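Local coordinates for protein inositol-1,4,5-trisphosphate 5-phosphatase 1 (Schizosaccharomyces pombe, PDB 1I9Z) that removes the 5-phosphate from soluble and lipid inositol phosphates, including phosphatidylinositol 4,5-bisphosphate, through this central catalytic domain, with magnesium as cofactor, at residues K26-S31 / D56-G61; L115-K120 / V149-D154; S295-P300 / P308-Y313. One frame throughout, in Å; residues are numbered along the deposited sequence.

Contact 1: K26-S31 / D56-G61; sequences KIFVAS and DIYVVG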
loop_
_atom_site.group_PDB
_atom_site.type_symbol
_atom_site.label_atom_id
_atom_site.label_comp_id
_atom_site.label_asym_id
_atom_site.label_seq_id
_atom_site.Cartn_x
_atom_site.Cartn_y
_atom_site.Cartn_z
ATOM N N LYS A 26 9.005 6.522 8.265
ATOM C CA LYS A 26 8.528 5.153 8.564
ATOM C C LYS A 26 7.032 5.048 8.223
ATOM O O LYS A 26 6.234 5.879 8.668
ATOM C CB LYS A 26 8.681 4.835 10.059
ATOM C CG LYS A 26 10.140 4.772 10.568
ATOM C CD LYS A 26 10.125 4.820 12.104
ATOM C CE LYS A 26 11.469 4.364 12.767
ATOM N NZ LYS A 26 11.415 2.906 13.269
ATOM N N ILE A 27 6.664 4.021 7.465
ATOM C CA ILE A 27 5.286 3.871 7.015
ATOM C C ILE A 27 4.744 2.502 7.387
ATOM O O ILE A 27 5.392 1.480 7.146
ATOM C CB ILE A 27 5.187 4.037 5.494
ATOM C CG1 ILE A 27 5.690 5.431 5.090
ATOM C CG2 ILE A 27 3.703 3.810 5.071
ATOM C CD1 ILE A 27 5.797 5.656 3.538
ATOM N N PHE A 28 3.578 2.480 7.993
ATOM C CA PHE A 28 2.950 1.230 8.471
ATOM C C PHE A 28 1.716 1.020 7.622
ATOM O O PHE A 28 0.836 1.907 7.579
ATOM C CB PHE A 28 2.517 1.387 9.935
ATOM C CG PHE A 28 2.070 0.088 10.588
ATOM C CD1 PHE A 28 2.976 -0.653 11.393
ATOM C CD2 PHE A 28 0.747 -0.400 10.442
ATOM C CE1 PHE A 28 2.592 -1.838 12.031
ATOM C CE2 PHE A 28 0.333 -1.604 11.075
ATOM C CZ PHE A 28 1.289 -2.340 11.885
ATOM N N VAL A 29 1.641 -0.104 6.924
ATOM C CA VAL A 29 0.540 -0.394 6.029
ATOM C C VAL A 29 -0.204 -1.579 6.589
ATOM O O VAL A 29 0.386 -2.611 6.882
ATOM C CB VAL A 29 1.019 -0.703 4.576
ATOM C CG1 VAL A 29 -0.206 -1.107 3.650
ATOM C CG2 VAL A 29 1.724 0.486 3.995
ATOM N N ALA A 30 -1.500 -1.396 6.761
ATOM C CA ALA A 30 -2.357 -2.379 7.379
ATOM C C ALA A 30 -3.599 -2.661 6.548
ATOM O O ALA A 30 -4.259 -1.741 6.087
ATOM C CB ALA A 30 -2.813 -1.831 8.816
ATOM N N SER A 31 -3.952 -3.944 6.465
ATOM C CA SER A 31 -5.092 -4.403 5.684
ATOM C C SER A 31 -5.971 -5.401 6.455
ATOM O O SER A 31 -5.453 -6.329 7.142
ATOM C CB SER A 31 -4.596 -5.053 4.361
ATOM O OG SER A 31 -5.692 -5.170 3.492
ATOM N N ASP A 56 5.514 7.120 11.170
ATOM C CA ASP A 56 5.161 8.507 10.847
ATOM C C ASP A 56 3.805 8.546 10.134
ATOM O O ASP A 56 3.009 9.470 10.314
ATOM C CB ASP A 56 6.234 9.082 9.947
ATOM C CG ASP A 56 7.584 9.166 10.691
ATOM O OD1 ASP A 56 7.565 9.730 11.796
ATOM O OD2 ASP A 56 8.607 8.681 10.200
ATOM N N ILE A 57 3.554 7.515 9.325
ATOM C CA ILE A 57 2.335 7.467 8.530
ATOM C C ILE A 57 1.740 6.079 8.675
ATOM O O ILE A 57 2.473 5.107 8.533
ATOM C CB ILE A 57 2.666 7.721 7.027
ATOM C CG1 ILE A 57 3.392 9.061 6.901
ATOM C CG2 ILE A 57 1.386 7.743 6.167
ATOM C CD1 ILE A 57 3.841 9.409 5.477
ATOM N N TYR A 58 0.440 6.026 9.025
ATOM C CA TYR A 58 -0.303 4.782 9.057
ATOM C C TYR A 58 -1.293 4.766 7.879
ATOM O O TYR A 58 -2.141 5.700 7.729
ATOM C CB TYR A 58 -1.101 4.604 10.345
ATOM C CG TYR A 58 -0.259 4.209 11.488
ATOM C CD1 TYR A 58 0.482 5.162 12.155
ATOM C CD2 TYR A 58 -0.155 2.854 11.883
ATOM C CE1 TYR A 58 1.349 4.814 13.182
ATOM C CE2 TYR A 58 0.719 2.485 12.964
ATOM C CZ TYR A 58 1.472 3.492 13.575
ATOM O OH TYR A 58 2.410 3.222 14.539
ATOM N N VAL A 59 -1.208 3.712 7.047
ATOM C CA VAL A 59 -2.100 3.602 5.890
ATOM C C VAL A 59 -2.920 2.354 6.172
ATOM O O VAL A 59 -2.406 1.244 6.230
ATOM C CB VAL A 59 -1.265 3.481 4.532
ATOM C CG1 VAL A 59 -2.261 3.216 3.328
ATOM C CG2 VAL A 59 -0.436 4.787 4.319
ATOM N N VAL A 60 -4.226 2.532 6.380
ATOM C CA VAL A 60 -5.116 1.439 6.720
ATOM C C VAL A 60 -6.207 1.223 5.678
ATOM O O VAL A 60 -6.967 2.150 5.354
ATOM C CB VAL A 60 -5.807 1.726 8.090
ATOM C CG1 VAL A 60 -6.614 0.486 8.570
ATOM C CG2 VAL A 60 -4.727 2.159 9.158
ATOM N N GLY A 61 -6.284 -0.007 5.170
ATOM C CA GLY A 61 -7.283 -0.361 4.208
ATOM C C GLY A 61 -8.170 -1.461 4.744
ATOM O O GLY A 61 -7.694 -2.495 5.299
#

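Contact 2: L115-K120 / V149-D154; sequences LMIFCK and VAIRFD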
loop_
_atom_site.group_PDB
_atom_site.type_symbol
_atom_site.label_atom_id
_atom_site.label_comp_id
_atom_site.label_asym_id
_atom_site.label_seq_id
_atom_site.Cartn_x
_atom_site.Cartn_y
_atom_site.Cartn_z
ATOM N N LEU A 115 -10.084 3.291 2.518
ATOM C CA LEU A 115 -8.666 3.583 2.737
ATOM C C LEU A 115 -8.613 4.835 3.603
ATOM O O LEU A 115 -9.310 5.821 3.339
ATOM C CB LEU A 115 -7.944 3.888 1.373
ATOM C CG LEU A 115 -6.431 4.116 1.500
ATOM C CD1 LEU A 115 -5.728 2.752 1.962
ATOM C CD2 LEU A 115 -5.874 4.626 0.100
ATOM N N MET A 116 -7.837 4.791 4.672
ATOM C CA MET A 116 -7.726 5.979 5.489
ATOM C C MET A 116 -6.264 6.133 5.849
ATOM O O MET A 116 -5.557 5.124 6.163
ATOM C CB MET A 116 -8.612 5.855 6.750
ATOM C CG MET A 116 -8.322 4.612 7.538
ATOM S SD MET A 116 -9.625 4.330 8.885
ATOM C CE MET A 116 -10.982 3.878 8.038
ATOM N N ILE A 117 -5.789 7.382 5.816
ATOM C CA ILE A 117 -4.375 7.632 6.070
ATOM C C ILE A 117 -4.213 8.637 7.230
ATOM O O ILE A 117 -4.879 9.696 7.245
ATOM C CB ILE A 117 -3.710 8.169 4.763
ATOM C CG1 ILE A 117 -3.741 7.068 3.664
ATOM C CG2 ILE A 117 -2.196 8.566 5.092
ATOM C CD1 ILE A 117 -2.958 7.460 2.385
ATOM N N PHE A 118 -3.413 8.235 8.233
ATOM C CA PHE A 118 -3.116 9.079 9.387
ATOM C C PHE A 118 -1.629 9.420 9.427
ATOM O O PHE A 118 -0.794 8.606 9.010
ATOM C CB PHE A 118 -3.466 8.358 10.674
ATOM C CG PHE A 118 -4.906 7.988 10.786
ATOM C CD1 PHE A 118 -5.385 6.795 10.235
ATOM C CD2 PHE A 118 -5.786 8.822 11.476
ATOM C CE1 PHE A 118 -6.728 6.456 10.381
ATOM C CE2 PHE A 118 -7.132 8.466 11.615
ATOM C CZ PHE A 118 -7.578 7.297 11.066
ATOM N N CYS A 119 -1.253 10.599 9.897
ATOM C CA CYS A 119 0.190 10.890 10.023
ATOM C C CYS A 119 0.387 11.652 11.317
ATOM O O CYS A 119 -0.596 12.164 11.924
ATOM C CB CYS A 119 0.706 11.734 8.851
ATOM S SG CYS A 119 -0.180 13.295 8.596
ATOM N N LYS A 120 1.642 11.708 11.755
ATOM C CA LYS A 120 1.950 12.483 12.951
ATOM C C LYS A 120 1.630 13.947 12.599
ATOM O O LYS A 120 1.828 14.369 11.453
ATOM C CB LYS A 120 3.423 12.364 13.261
ATOM C CG LYS A 120 3.831 11.033 13.820
ATOM C CD LYS A 120 5.390 10.967 13.840
ATOM C CE LYS A 120 5.932 9.757 14.620
ATOM N NZ LYS A 120 7.469 9.786 14.493
ATOM N N VAL A 149 -9.677 1.812 -3.866
ATOM C CA VAL A 149 -9.694 3.190 -3.322
ATOM C C VAL A 149 -8.231 3.605 -3.242
ATOM O O VAL A 149 -7.379 2.832 -2.750
ATOM C CB VAL A 149 -10.300 3.225 -1.890
ATOM C CG1 VAL A 149 -10.253 4.674 -1.344
ATOM C CG2 VAL A 149 -11.748 2.720 -1.966
ATOM N N ALA A 150 -7.926 4.799 -3.734
ATOM C CA ALA A 150 -6.563 5.286 -3.730
ATOM C C ALA A 150 -6.391 6.753 -3.245
ATOM O O ALA A 150 -7.263 7.626 -3.485
ATOM C CB ALA A 150 -5.948 5.119 -5.191
ATOM N N ILE A 151 -5.318 6.972 -2.489
ATOM C CA ILE A 151 -4.948 8.313 -2.045
ATOM C C ILE A 151 -3.428 8.484 -2.308
ATOM O O ILE A 151 -2.631 7.593 -1.992
ATOM C CB ILE A 151 -5.252 8.477 -0.545
ATOM C CG1 ILE A 151 -6.801 8.410 -0.354
ATOM C CG2 ILE A 151 -4.680 9.830 -0.077
ATOM C CD1 ILE A 151 -7.226 8.123 1.181
ATOM N N ARG A 152 -3.048 9.626 -2.880
ATOM C CA ARG A 152 -1.657 9.928 -3.163
ATOM C C ARG A 152 -1.346 11.304 -2.563
ATOM O O ARG A 152 -2.250 12.084 -2.198
ATOM C CB ARG A 152 -1.400 9.907 -4.679
ATOM C CG ARG A 152 -2.141 11.050 -5.546
ATOM C CD ARG A 152 -1.465 12.447 -5.469
ATOM N NE ARG A 152 -0.073 12.377 -5.939
ATOM C CZ ARG A 152 0.897 13.261 -5.669
ATOM N NH1 ARG A 152 2.131 13.024 -6.137
ATOM N NH2 ARG A 152 0.646 14.387 -4.978
ATOM N N PHE A 153 -0.055 11.575 -2.404
ATOM C CA PHE A 153 0.349 12.853 -1.848
ATOM C C PHE A 153 1.866 13.007 -2.034
ATOM O O PHE A 153 2.601 12.024 -2.319
ATOM C CB PHE A 153 -0.045 12.966 -0.343
ATOM C CG PHE A 153 0.547 11.905 0.568
ATOM C CD1 PHE A 153 1.797 12.083 1.138
ATOM C CD2 PHE A 153 -0.151 10.717 0.840
ATOM C CE1 PHE A 153 2.369 11.100 1.972
ATOM C CE2 PHE A 153 0.388 9.717 1.670
ATOM C CZ PHE A 153 1.645 9.894 2.245
ATOM N N ASP A 154 2.342 14.233 -1.875
ATOM C CA ASP A 154 3.787 14.422 -1.960
ATOM C C ASP A 154 4.210 14.645 -0.528
ATOM O O ASP A 154 3.474 15.285 0.247
ATOM C CB ASP A 154 4.119 15.650 -2.813
ATOM C CG ASP A 154 3.766 15.443 -4.210
ATOM O OD1 ASP A 154 4.256 14.449 -4.767
ATOM O OD2 ASP A 154 2.990 16.220 -4.790
#

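Contact 3: S295-P300 / P308-Y313; sequences SYQSVP and PIYATY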
loop_
_atom_site.group_PDB
_atom_site.type_symbol
_atom_site.label_atom_id
_atom_site.label_comp_id
_atom_site.label_asym_id
_atom_site.label_seq_id
_atom_site.Cartn_x
_atom_site.Cartn_y
_atom_site.Cartn_z
ATOM N N SER A 295 8.947 -5.517 7.723
ATOM C CA SER A 295 8.099 -6.631 8.169
ATOM C C SER A 295 6.921 -6.888 7.240
ATOM O O SER A 295 6.480 -5.992 6.495
ATOM C CB SER A 295 7.538 -6.344 9.572
ATOM O OG SER A 295 8.588 -6.146 10.481
ATOM N N TYR A 296 6.417 -8.116 7.280
ATOM C CA TYR A 296 5.219 -8.472 6.488
ATOM C C TYR A 296 4.620 -9.618 7.248
ATOM O O TYR A 296 5.126 -10.765 7.172
ATOM C CB TYR A 296 5.625 -8.931 5.070
ATOM C CG TYR A 296 4.498 -9.300 4.108
ATOM C CD1 TYR A 296 4.717 -10.194 3.082
ATOM C CD2 TYR A 296 3.231 -8.646 4.156
ATOM C CE1 TYR A 296 3.750 -10.415 2.080
ATOM C CE2 TYR A 296 2.246 -8.896 3.189
ATOM C CZ TYR A 296 2.514 -9.763 2.133
ATOM O OH TYR A 296 1.583 -9.911 1.092
ATOM N N GLN A 297 3.512 -9.383 7.937
ATOM C CA GLN A 297 2.951 -10.462 8.771
ATOM C C GLN A 297 1.430 -10.406 8.874
ATOM O O GLN A 297 0.824 -9.343 8.614
ATOM C CB GLN A 297 3.428 -10.271 10.232
ATOM C CG GLN A 297 4.846 -10.767 10.580
ATOM C CD GLN A 297 5.097 -12.209 10.115
ATOM O OE1 GLN A 297 4.237 -13.129 10.260
ATOM N NE2 GLN A 297 6.268 -12.418 9.523
ATOM N N SER A 298 0.852 -11.525 9.320
ATOM C CA SER A 298 -0.563 -11.600 9.664
ATOM C C SER A 298 -0.572 -11.506 11.214
ATOM O O SER A 298 0.445 -11.713 11.879
ATOM C CB SER A 298 -1.238 -12.870 9.173
ATOM O OG SER A 298 -0.806 -14.026 9.860
ATOM N N VAL A 299 -1.723 -11.127 11.765
ATOM C CA VAL A 299 -1.839 -10.942 13.208
ATOM C C VAL A 299 -3.035 -11.703 13.697
ATOM O O VAL A 299 -4.045 -11.781 13.047
ATOM C CB VAL A 299 -2.016 -9.407 13.503
ATOM C CG1 VAL A 299 -2.488 -9.181 14.941
ATOM C CG2 VAL A 299 -0.660 -8.701 13.200
ATOM N N PRO A 300 -2.945 -12.245 14.902
ATOM C CA PRO A 300 -4.069 -13.012 15.426
ATOM C C PRO A 300 -5.249 -12.192 15.973
ATOM O O PRO A 300 -5.357 -11.989 17.198
ATOM C CB PRO A 300 -3.416 -13.913 16.517
ATOM C CG PRO A 300 -1.929 -13.609 16.464
ATOM C CD PRO A 300 -1.794 -12.248 15.819
ATOM N N PRO A 308 -6.069 -10.140 9.755
ATOM C CA PRO A 308 -5.567 -8.871 9.262
ATOM C C PRO A 308 -4.058 -9.064 9.024
ATOM O O PRO A 308 -3.440 -10.027 9.581
ATOM C CB PRO A 308 -5.846 -7.860 10.428
ATOM C CG PRO A 308 -5.895 -8.732 11.655
ATOM C CD PRO A 308 -6.279 -10.157 11.226
ATOM N N ILE A 309 -3.472 -8.197 8.192
ATOM C CA ILE A 309 -2.022 -8.266 7.920
ATOM C C ILE A 309 -1.433 -6.847 7.945
ATOM O O ILE A 309 -2.174 -5.833 7.999
ATOM C CB ILE A 309 -1.719 -8.867 6.513
ATOM C CG1 ILE A 309 -2.422 -8.055 5.426
ATOM C CG2 ILE A 309 -2.208 -10.307 6.452
ATOM C CD1 ILE A 309 -1.928 -8.377 3.957
ATOM N N TYR A 310 -0.107 -6.752 7.996
ATOM C CA TYR A 310 0.525 -5.447 7.900
ATOM C C TYR A 310 1.902 -5.596 7.266
ATOM O O TYR A 310 2.460 -6.718 7.205
ATOM C CB TYR A 310 0.653 -4.737 9.277
ATOM C CG TYR A 310 1.670 -5.399 10.201
ATOM C CD1 TYR A 310 3.012 -4.999 10.177
ATOM C CD2 TYR A 310 1.307 -6.451 11.006
ATOM C CE1 TYR A 310 3.978 -5.640 10.969
ATOM C CE2 TYR A 310 2.277 -7.139 11.787
ATOM C CZ TYR A 310 3.579 -6.722 11.769
ATOM O OH TYR A 310 4.505 -7.338 12.593
ATOM N N ALA A 311 2.453 -4.472 6.815
ATOM C CA ALA A 311 3.804 -4.453 6.280
ATOM C C ALA A 311 4.384 -3.126 6.756
ATOM O O ALA A 311 3.622 -2.142 6.948
ATOM C CB ALA A 311 3.785 -4.509 4.709
ATOM N N THR A 312 5.716 -3.084 6.968
ATOM C CA THR A 312 6.352 -1.827 7.351
ATOM C C THR A 312 7.426 -1.451 6.320
ATOM O O THR A 312 8.046 -2.331 5.669
ATOM C CB THR A 312 6.996 -1.922 8.747
ATOM O OG1 THR A 312 7.879 -3.053 8.788
ATOM C CG2 THR A 312 5.943 -2.074 9.795
ATOM N N TYR A 313 7.634 -0.155 6.166
ATOM C CA TYR A 313 8.627 0.365 5.213
ATOM C C TYR A 313 9.334 1.605 5.736
ATOM O O TYR A 313 8.835 2.302 6.646
ATOM C CB TYR A 313 7.967 0.828 3.919
ATOM C CG TYR A 313 7.140 -0.220 3.222
ATOM C CD1 TYR A 313 5.765 -0.344 3.454
ATOM C CD2 TYR A 313 7.753 -1.117 2.359
ATOM C CE1 TYR A 313 5.001 -1.367 2.834
ATOM C CE2 TYR A 313 7.014 -2.154 1.721
ATOM C CZ TYR A 313 5.631 -2.271 1.975
ATOM O OH TYR A 313 4.903 -3.239 1.372
HETATM O O HOH W 1 7.513 -4.675 4.207
HETATM O O HOH W 2 7.190 -5.374 13.018
#

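Contact 1: K26-S31 / D56-G61
F28 and Y58 pack against each other on two parallel strands, 26-31 and 57-61, which lie side by side in the middle of the six-stranded sheet of this DNase I-like domain. Five backbone bonds join the strands in register, and V59 N to F28 O, at 2.8 Å, is nearly straight. The tightest side-chain packing is at the aromatic pair. F28 has its CG anti to the backbone N (chi1 -170°), whereas Y58 folds its CG back beside its own N, and the rings therefore lean toward different ends of the strands. Y58 CD2 comes 3.6 Å from F28 CB, with the ring planes inclined at 36°. Further along this face, A30 and V60 both touch W46 of helix 44-47. I27, V29, I57 and V59 occupy the other face, where V29 and V59 reach F205 of the second sheet.

The looser end is at K26, whose chain leaves D56 behind and bends at its tip in a partly exposed position. Its backbone is nevertheless firmly held. K26 N donates to D56 OD2 at 2.9 Å on the anti side of the carboxylate, while K26 O accepts from both D56 N (2.9 Å) and I57 N (3.2 Å). D56 OD1 forms a salt bridge with K120. With an alanine at D56, K26 N would probably lose its acceptor and K120 its counter-charge. A buried carboxylate shared between a peptide N-H and an ammonium group probably stays ionised, closing the polar end of an otherwise mostly apolar strand pair.

Contact 2: L115-K120 / V149-D154
L115 and I151 meet in the alpha/beta sandwich of the DNase I-like fold, between its two packed sheets, where strand 115-120 faces strand 149-154. The strand axes approach to 7.5 Å at an angle of 26°, with apolar side chains between them. L115 comes closest to the opposing backbone. Its CB lies 3.7 Å from V149 CG1, and with CG anti to the backbone N (chi1 -176°) the chain extends across the gap. CG passes I151 CD1 at 4.1 Å. From there the branches part: CD1 stays with its own sheet, near V60 O, while CD2 reaches across, 3.5 Å from I151 N and 3.7 Å from V149 O. I151 runs the other way, bringing its CD1 3.8 Å from L115 O, so the two side chains overlap lengthwise, pointing opposite ways.

On the outer faces, M116 and F118 turn to helix 78-94, and R152 grips D154 end-on through NH1 and NH2, while R152 NE bonds to H199. Back inside, I117 meets I151 tip to tip, its CD1 3.8 Å from I151 CG2. That same CD1 also touches the edge of the F153 ring, close to its plane, at 4.1 Å from CE2.

Contact 3: S295-P300 / P308-Y313
Q297 and Y310 pair within an antiparallel beta hairpin, strand 292-298 with strand 309-320, at the border of the six-stranded sheet where 292-298 is the outermost strand. Q297 N bonds to Y310 O and Y310 N to Q297 O, while Y296 with A311 and S298 with I309 are non-hydrogen-bonded pairs. The pairing continues past the strand end, where V299 N donates to P308 O at 3.0 Å.

Y310 carries most of the side-chain packing. Its CG sits between the backbone N and the carbonyl carbon (chi1 70°), which leans the ring over the neighbouring strand and along S295, Q297 and V299. V299 CG2 meets the ring edge in its plane, 3.6 Å from Y310 CE2; Q297 CB approaches obliquely at 3.7 Å from the same carbon. The amide of Q297 turns off to hydrogen-bond T256 through NE2. On the opposite face, the edge of the Y296 ring lies near Y310 O, and Y296 OH bonds to E252 and to I285 N.

At the other end T312 changes the pattern. S295 N turns to its hydroxyl, T312 OG1 accepting at 2.9 Å, while T312 N still donates to S295 O; the T312 backbone also pairs with H294, so the pairing is shifted and supplemented here. A water donates to both S295 O and T312 O, each at 2.8 Å. The V299–P308 hydrogen bond closes the base of the loop holding D305, a residue of the inositol bisphosphate pocket. Hydroxyl, water and backbone bonds between them thus satisfy the polar main-chain atoms where the hairpin borders the sheet.

How the contacts relate
Along the chain the contacts come in series: contact 1 first, then contact 2, then contact 3. All three reach the same six-stranded sheet. Contact 1 lies centrally, its centre about 9 Å from that of contact 2 and about 10 Å from that of contact 3, while contacts 2 and 3 are about 18 Å apart between centres and do not touch. Strand 57-63 neighbours 113-120, and 20-33 neighbours 309-320, where the F28 and Y310 rings meet. Together they tie neighbouring strands of one sheet (contacts 1 and 3) and that sheet to the second (contact 2) in the catalytic domain's sandwich, with the calcium about 13 Å from the side chains of S31 and P308.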